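Local coordinates for ankyrin repeat domain protein (Legionella pneumophila subsp. pneumophila, PDB 6MCA) that is a bacterial effector with ankyrin repeats and a probably cysteine protease-like part, and interacts with the host LARP7 component of the 7SK snRNP complex, at residues A[153-158]-A[389-394]; A[166-171]-A[178-183]. One frame throughout, in Å; residues are numbered along the deposited sequence.

Contact 1: A[153-158]-A[389-394]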
loop_
_atom_site.group_PDB
_atom_site.type_symbol
_atom_site.label_atom_id
_atom_site.label_comp_id
_atom_site.label_asym_id
_atom_site.label_seq_id
_atom_site.Cartn_x
_atom_site.Cartn_y
_atom_site.Cartn_z
ATOM N N PHE A 153 4.678 -5.039 -9.774
ATOM C CA PHE A 153 3.550 -4.307 -9.207
ATOM C C PHE A 153 3.997 -3.447 -8.031
ATOM O O PHE A 153 3.667 -2.255 -7.955
ATOM C CB PHE A 153 2.448 -5.277 -8.774
ATOM C CG PHE A 153 1.285 -4.607 -8.089
ATOM C CD1 PHE A 153 0.223 -4.112 -8.826
ATOM C CD2 PHE A 153 1.255 -4.474 -6.709
ATOM C CE1 PHE A 153 -0.845 -3.493 -8.202
ATOM C CE2 PHE A 153 0.191 -3.854 -6.080
ATOM C CZ PHE A 153 -0.861 -3.365 -6.827
ATOM N N ILE A 154 4.750 -4.041 -7.100
ATOM C CA ILE A 154 5.204 -3.304 -5.923
ATOM C C ILE A 154 6.051 -2.109 -6.337
ATOM O O ILE A 154 5.857 -0.988 -5.849
ATOM C CB ILE A 154 5.976 -4.237 -4.972
ATOM C CG1 ILE A 154 5.050 -5.318 -4.413
ATOM C CG2 ILE A 154 6.622 -3.436 -3.847
ATOM C CD1 ILE A 154 5.784 -6.453 -3.728
ATOM N N ASN A 155 6.995 -2.327 -7.258
ATOM C CA ASN A 155 7.892 -1.251 -7.665
ATOM C C ASN A 155 7.141 -0.141 -8.390
ATOM O O ASN A 155 7.398 1.044 -8.149
ATOM C CB ASN A 155 9.011 -1.810 -8.544
ATOM C CG ASN A 155 9.862 -0.722 -9.166
ATOM O OD1 ASN A 155 10.775 -0.191 -8.532
ATOM N ND2 ASN A 155 9.570 -0.386 -10.417
ATOM N N ALA A 156 6.207 -0.499 -9.275
ATOM C CA ALA A 156 5.456 0.514 -10.007
ATOM C C ALA A 156 4.585 1.339 -9.070
ATOM O O ALA A 156 4.521 2.569 -9.197
ATOM C CB ALA A 156 4.606 -0.144 -11.093
ATOM N N LYS A 157 3.910 0.686 -8.119
ATOM C CA LYS A 157 3.098 1.430 -7.161
ATOM C C LYS A 157 3.962 2.346 -6.302
ATOM O O LYS A 157 3.617 3.518 -6.086
ATOM C CB LYS A 157 2.306 0.462 -6.281
ATOM C CG LYS A 157 1.182 -0.263 -7.001
ATOM C CD LYS A 157 0.098 0.699 -7.454
ATOM C CE LYS A 157 -0.558 1.391 -6.270
ATOM N NZ LYS A 157 -1.462 2.488 -6.710
ATOM N N LEU A 158 5.097 1.833 -5.816
ATOM C CA LEU A 158 5.973 2.640 -4.974
ATOM C C LEU A 158 6.525 3.836 -5.739
ATOM O O LEU A 158 6.648 4.932 -5.182
ATOM C CB LEU A 158 7.110 1.776 -4.427
ATOM C CG LEU A 158 8.068 2.449 -3.444
ATOM C CD1 LEU A 158 7.314 2.955 -2.225
ATOM C CD2 LEU A 158 9.172 1.490 -3.035
ATOM N N ASP A 389 15.298 7.136 -4.608
ATOM C CA ASP A 389 16.468 6.653 -5.335
ATOM C C ASP A 389 16.551 5.129 -5.331
ATOM O O ASP A 389 17.003 4.536 -6.315
ATOM C CB ASP A 389 17.737 7.270 -4.749
ATOM C CG ASP A 389 17.843 8.758 -5.032
ATOM O OD1 ASP A 389 17.447 9.183 -6.139
ATOM O OD2 ASP A 389 18.315 9.504 -4.149
ATOM N N ARG A 390 16.096 4.481 -4.256
ATOM C CA ARG A 390 16.116 3.022 -4.195
ATOM C C ARG A 390 15.180 2.418 -5.233
ATOM O O ARG A 390 15.539 1.457 -5.924
ATOM C CB ARG A 390 15.736 2.553 -2.788
ATOM C CG ARG A 390 15.849 1.048 -2.567
ATOM C CD ARG A 390 14.505 0.341 -2.723
ATOM N NE ARG A 390 13.533 0.752 -1.713
ATOM C CZ ARG A 390 12.402 0.102 -1.457
ATOM N NH1 ARG A 390 12.096 -0.995 -2.138
ATOM N NH2 ARG A 390 11.575 0.546 -0.519
ATOM N N ALA A 391 13.965 2.961 -5.347
ATOM C CA ALA A 391 13.029 2.455 -6.346
ATOM C C ALA A 391 13.551 2.692 -7.758
ATOM O O ALA A 391 13.445 1.812 -8.630
ATOM C CB ALA A 391 11.660 3.107 -6.155
ATOM N N LEU A 392 14.130 3.874 -8.003
ATOM C CA LEU A 392 14.708 4.145 -9.316
ATOM C C LEU A 392 15.829 3.162 -9.642
ATOM O O LEU A 392 15.913 2.649 -10.768
ATOM C CB LEU A 392 15.217 5.586 -9.372
ATOM C CG LEU A 392 15.833 6.051 -10.692
ATOM C CD1 LEU A 392 14.869 5.818 -11.841
ATOM C CD2 LEU A 392 16.219 7.517 -10.607
ATOM N N ASP A 393 16.695 2.879 -8.664
ATOM C CA ASP A 393 17.786 1.933 -8.879
ATOM C C ASP A 393 17.259 0.526 -9.125
ATOM O O ASP A 393 17.819 -0.216 -9.938
ATOM C CB ASP A 393 18.736 1.945 -7.681
ATOM C CG ASP A 393 19.504 3.245 -7.559
ATOM O OD1 ASP A 393 19.488 4.041 -8.521
ATOM O OD2 ASP A 393 20.123 3.471 -6.497
ATOM N N GLU A 394 16.194 0.135 -8.419
ATOM C CA GLU A 394 15.572 -1.162 -8.670
ATOM C C GLU A 394 15.107 -1.267 -10.115
ATOM O O GLU A 394 15.348 -2.277 -10.789
ATOM C CB GLU A 394 14.397 -1.378 -7.716
ATOM C CG GLU A 394 14.766 -1.998 -6.384
ATOM C CD GLU A 394 13.558 -2.220 -5.494
ATOM O OE1 GLU A 394 12.467 -1.712 -5.831
ATOM O OE2 GLU A 394 13.699 -2.902 -4.457
#
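Leu158 lays its CD2 methyl over one face of the Arg390 guanidinium, 3.6 Å from Arg390 NH2, and the two side chains cross at about a right angle. The same methyl reaches inward to Ala391, with Leu158 CD2 4.3 Å from Ala391 CB. This inner part is the more buried one. The helices come nearest here, Asn155 CA and Ala391 CA being 6.5 Å apart, and Asn155, Leu158 and Ala391 are all buried. Asn155 and Leu158, one turn apart on their helix, both start out toward the partner, so the short Ala391 is flanked by a polar and an apolar side chain.

The outer side, where Arg390 and Glu394 lie, is partly exposed. Bends at chi2 and chi3 (-64°) fold the Arg390 chain so that its end approaches Leu158, although its base does not point there. At the guanidinium edge, Arg390 NH1 makes a salt bridge to Glu394 OE2 at 3.4 Å, the hydrogen bond within it being weak, while NH2 pairs with Asp387; together these help fix the rotation of the group whose face Leu158 CD2 covers. Glu394 runs past Asn155 in the opposite direction, its carboxylate turned 53° from the amide.

The axes of the 153-158 and 389-394 turns approach to 10.0 Å and run 136° apart; their parent helices, 147-162 and 373-399, form an oblique, roughly antiparallel helix-helix packing with an alanine at its closest point.

Contact 2: A[166-171]-A[178-183]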
loop_
_atom_site.group_PDB
_atom_site.type_symbol
_atom_site.label_atom_id
_atom_site.label_comp_id
_atom_site.label_asym_id
_atom_site.label_seq_id
_atom_site.Cartn_x
_atom_site.Cartn_y
_atom_site.Cartn_z
ATOM N N GLN A 166 1.083 10.901 -12.148
ATOM C CA GLN A 166 -0.326 10.914 -12.506
ATOM C C GLN A 166 -0.570 9.994 -13.694
ATOM O O GLN A 166 0.318 9.772 -14.522
ATOM C CB GLN A 166 -0.799 12.333 -12.841
ATOM C CG GLN A 166 -0.702 13.314 -11.684
ATOM C CD GLN A 166 -1.425 14.618 -11.966
ATOM O OE1 GLN A 166 -1.810 14.893 -13.103
ATOM N NE2 GLN A 166 -1.614 15.427 -10.930
ATOM N N GLY A 167 -1.782 9.460 -13.770
ATOM C CA GLY A 167 -2.161 8.607 -14.878
ATOM C C GLY A 167 -1.937 7.135 -14.593
ATOM O O GLY A 167 -1.812 6.692 -13.447
ATOM N N ASP A 168 -1.886 6.365 -15.674
ATOM C CA ASP A 168 -1.728 4.921 -15.612
ATOM C C ASP A 168 -0.382 4.507 -16.191
ATOM O O ASP A 168 0.352 5.309 -16.776
ATOM C CB ASP A 168 -2.860 4.215 -16.371
ATOM C CG ASP A 168 -4.234 4.589 -15.854
ATOM O OD1 ASP A 168 -4.420 4.614 -14.620
ATOM O OD2 ASP A 168 -5.127 4.853 -16.686
ATOM N N VAL A 169 -0.062 3.228 -16.007
ATOM C CA VAL A 169 1.073 2.603 -16.677
ATOM C C VAL A 169 0.792 1.111 -16.773
ATOM O O VAL A 169 0.129 0.530 -15.914
ATOM C CB VAL A 169 2.414 2.883 -15.954
ATOM C CG1 VAL A 169 2.583 1.977 -14.740
ATOM C CG2 VAL A 169 3.582 2.722 -16.919
ATOM N N ASP A 170 1.282 0.488 -17.838
ATOM C CA ASP A 170 1.022 -0.924 -18.075
ATOM C C ASP A 170 2.203 -1.762 -17.602
ATOM O O ASP A 170 3.346 -1.514 -17.997
ATOM C CB ASP A 170 0.734 -1.188 -19.553
ATOM C CG ASP A 170 -0.689 -0.830 -19.939
ATOM O OD1 ASP A 170 -1.201 0.196 -19.444
ATOM O OD2 ASP A 170 -1.301 -1.583 -20.727
ATOM N N ILE A 171 1.913 -2.744 -16.755
ATOM C CA ILE A 171 2.910 -3.703 -16.304
ATOM C C ILE A 171 2.576 -5.061 -16.913
ATOM O O ILE A 171 1.547 -5.243 -17.558
ATOM C CB ILE A 171 2.996 -3.779 -14.767
ATOM C CG1 ILE A 171 1.702 -4.344 -14.180
ATOM C CG2 ILE A 171 3.307 -2.408 -14.181
ATOM C CD1 ILE A 171 1.806 -4.704 -12.713
ATOM N N PHE A 178 -0.023 -7.311 -20.916
ATOM C CA PHE A 178 -0.006 -6.027 -20.232
ATOM C C PHE A 178 -1.326 -5.788 -19.509
ATOM O O PHE A 178 -2.403 -6.006 -20.073
ATOM C CB PHE A 178 0.261 -4.895 -21.222
ATOM C CG PHE A 178 1.659 -4.884 -21.770
ATOM C CD1 PHE A 178 2.710 -4.390 -21.014
ATOM C CD2 PHE A 178 1.922 -5.357 -23.045
ATOM C CE1 PHE A 178 3.999 -4.376 -21.518
ATOM C CE2 PHE A 178 3.208 -5.345 -23.554
ATOM C CZ PHE A 178 4.246 -4.854 -22.789
ATOM N N ILE A 179 -1.236 -5.344 -18.260
ATOM C CA ILE A 179 -2.388 -4.915 -17.480
ATOM C C ILE A 179 -2.137 -3.494 -16.994
ATOM O O ILE A 179 -0.993 -3.080 -16.775
ATOM C CB ILE A 179 -2.685 -5.851 -16.288
ATOM C CG1 ILE A 179 -1.566 -5.770 -15.248
ATOM C CG2 ILE A 179 -2.881 -7.283 -16.766
ATOM C CD1 ILE A 179 -1.915 -6.421 -13.934
ATOM N N GLU A 180 -3.223 -2.748 -16.826
ATOM C CA GLU A 180 -3.130 -1.362 -16.398
ATOM C C GLU A 180 -2.945 -1.269 -14.890
ATOM O O GLU A 180 -3.470 -2.081 -14.123
ATOM C CB GLU A 180 -4.376 -0.584 -16.821
ATOM C CG GLU A 180 -4.299 -0.004 -18.224
ATOM C CD GLU A 180 -4.960 1.358 -18.331
ATOM O OE1 GLU A 180 -5.614 1.782 -17.354
ATOM O OE2 GLU A 180 -4.825 2.003 -19.392
ATOM N N LEU A 181 -2.194 -0.254 -14.471
ATOM C CA LEU A 181 -1.921 0.025 -13.071
ATOM C C LEU A 181 -2.083 1.520 -12.863
ATOM O O LEU A 181 -1.509 2.321 -13.611
ATOM C CB LEU A 181 -0.508 -0.429 -12.679
ATOM C CG LEU A 181 0.018 -0.108 -11.277
ATOM C CD1 LEU A 181 0.861 -1.261 -10.765
ATOM C CD2 LEU A 181 0.833 1.180 -11.264
ATOM N N ASP A 182 -2.864 1.890 -11.851
ATOM C CA ASP A 182 -3.183 3.285 -11.573
ATOM C C ASP A 182 -2.135 3.849 -10.618
ATOM O O ASP A 182 -2.041 3.420 -9.463
ATOM C CB ASP A 182 -4.588 3.398 -10.986
ATOM C CG ASP A 182 -5.030 4.836 -10.796
ATOM O OD1 ASP A 182 -4.353 5.748 -11.318
ATOM O OD2 ASP A 182 -6.060 5.053 -10.124
ATOM N N TYR A 183 -1.346 4.810 -11.108
ATOM C CA TYR A 183 -0.352 5.466 -10.262
ATOM C C TYR A 183 -0.994 6.141 -9.057
ATOM O O TYR A 183 -0.379 6.220 -7.988
ATOM C CB TYR A 183 0.426 6.504 -11.073
ATOM C CG TYR A 183 1.570 5.957 -11.897
ATOM C CD1 TYR A 183 2.339 4.894 -11.444
ATOM C CD2 TYR A 183 1.887 6.518 -13.128
ATOM C CE1 TYR A 183 3.390 4.402 -12.198
ATOM C CE2 TYR A 183 2.933 6.032 -13.887
ATOM C CZ TYR A 183 3.681 4.975 -13.418
ATOM O OH TYR A 183 4.723 4.491 -14.174
#
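Val169 and Leu181 exchange both backbone hydrogen bonds: Val169 N to Leu181 O spans 2.9 Å, and the return bond from Leu181 N to Val169 O is more bent, with an N-H...O angle of 132°. Ile171 and Ile179 repeat this reciprocal pairing. A fifth bond, Tyr183 N to Gly167 O at 3.0 Å, prolongs the ladder past the strand ends, where Gly167 adopts a positive phi. The CA atoms draw closer in the non-hydrogen-bonded pairs; beside them Asp170 CA makes a CA-H...O contact of 3.2 Å to Ile179 O.

The result is a two-stranded antiparallel beta hairpin with two unlike faces. On the apolar one, Ile171 and Ile179 both place CG1 between the backbone N and the carbonyl carbon (chi1 near 66°), which brings Ile171 CG1 within 3.7 Å of Ile179 CG1. Leu181 bridges Val169 and Ile171 with its two methyls. Val169 also packs at the phenol end of Tyr183, Val169 CG1 lying 3.5 Å from Tyr183 CZ. Helices 147-162 and 404-421 pack against this face through Phe149, Phe153 and Ile413.

Carboxylates crowd the other face. Asp168 OD2 comes within 3.2 Å of Glu180 OE1, their planes 50° apart, and Asp168 OD1 lies 3.5 Å from Asp182 OD1. Asp182 OD1 accepts a bond from Glu184 N; the mutual repulsion probably raises the proton affinity of this acidic cluster.

Contact 1 has one segment on helix 147-162, and the hairpin of contact 2, its centre about 14 Å from that of contact 1, packs against the same helix. Residues 153-158 come first along the chain, hairpin segments 166-171 and 178-183 follow shortly after, and 389-394 returns only after the five-stranded sheet formed between residues 256 and 337. Different sides of the helix serve the two partners: Asn155 and Leu158 meet helix 373-399, whereas Phe153 and Lys157 cover the hairpin. Phe153 CD1 packs 3.5 Å from Leu181 CD1, and Lys157 NZ probably donates to Asp182 O at 3.0 Å. The helix thus joins a hairpin close in sequence to a helix from the distant C-terminal part of the protein.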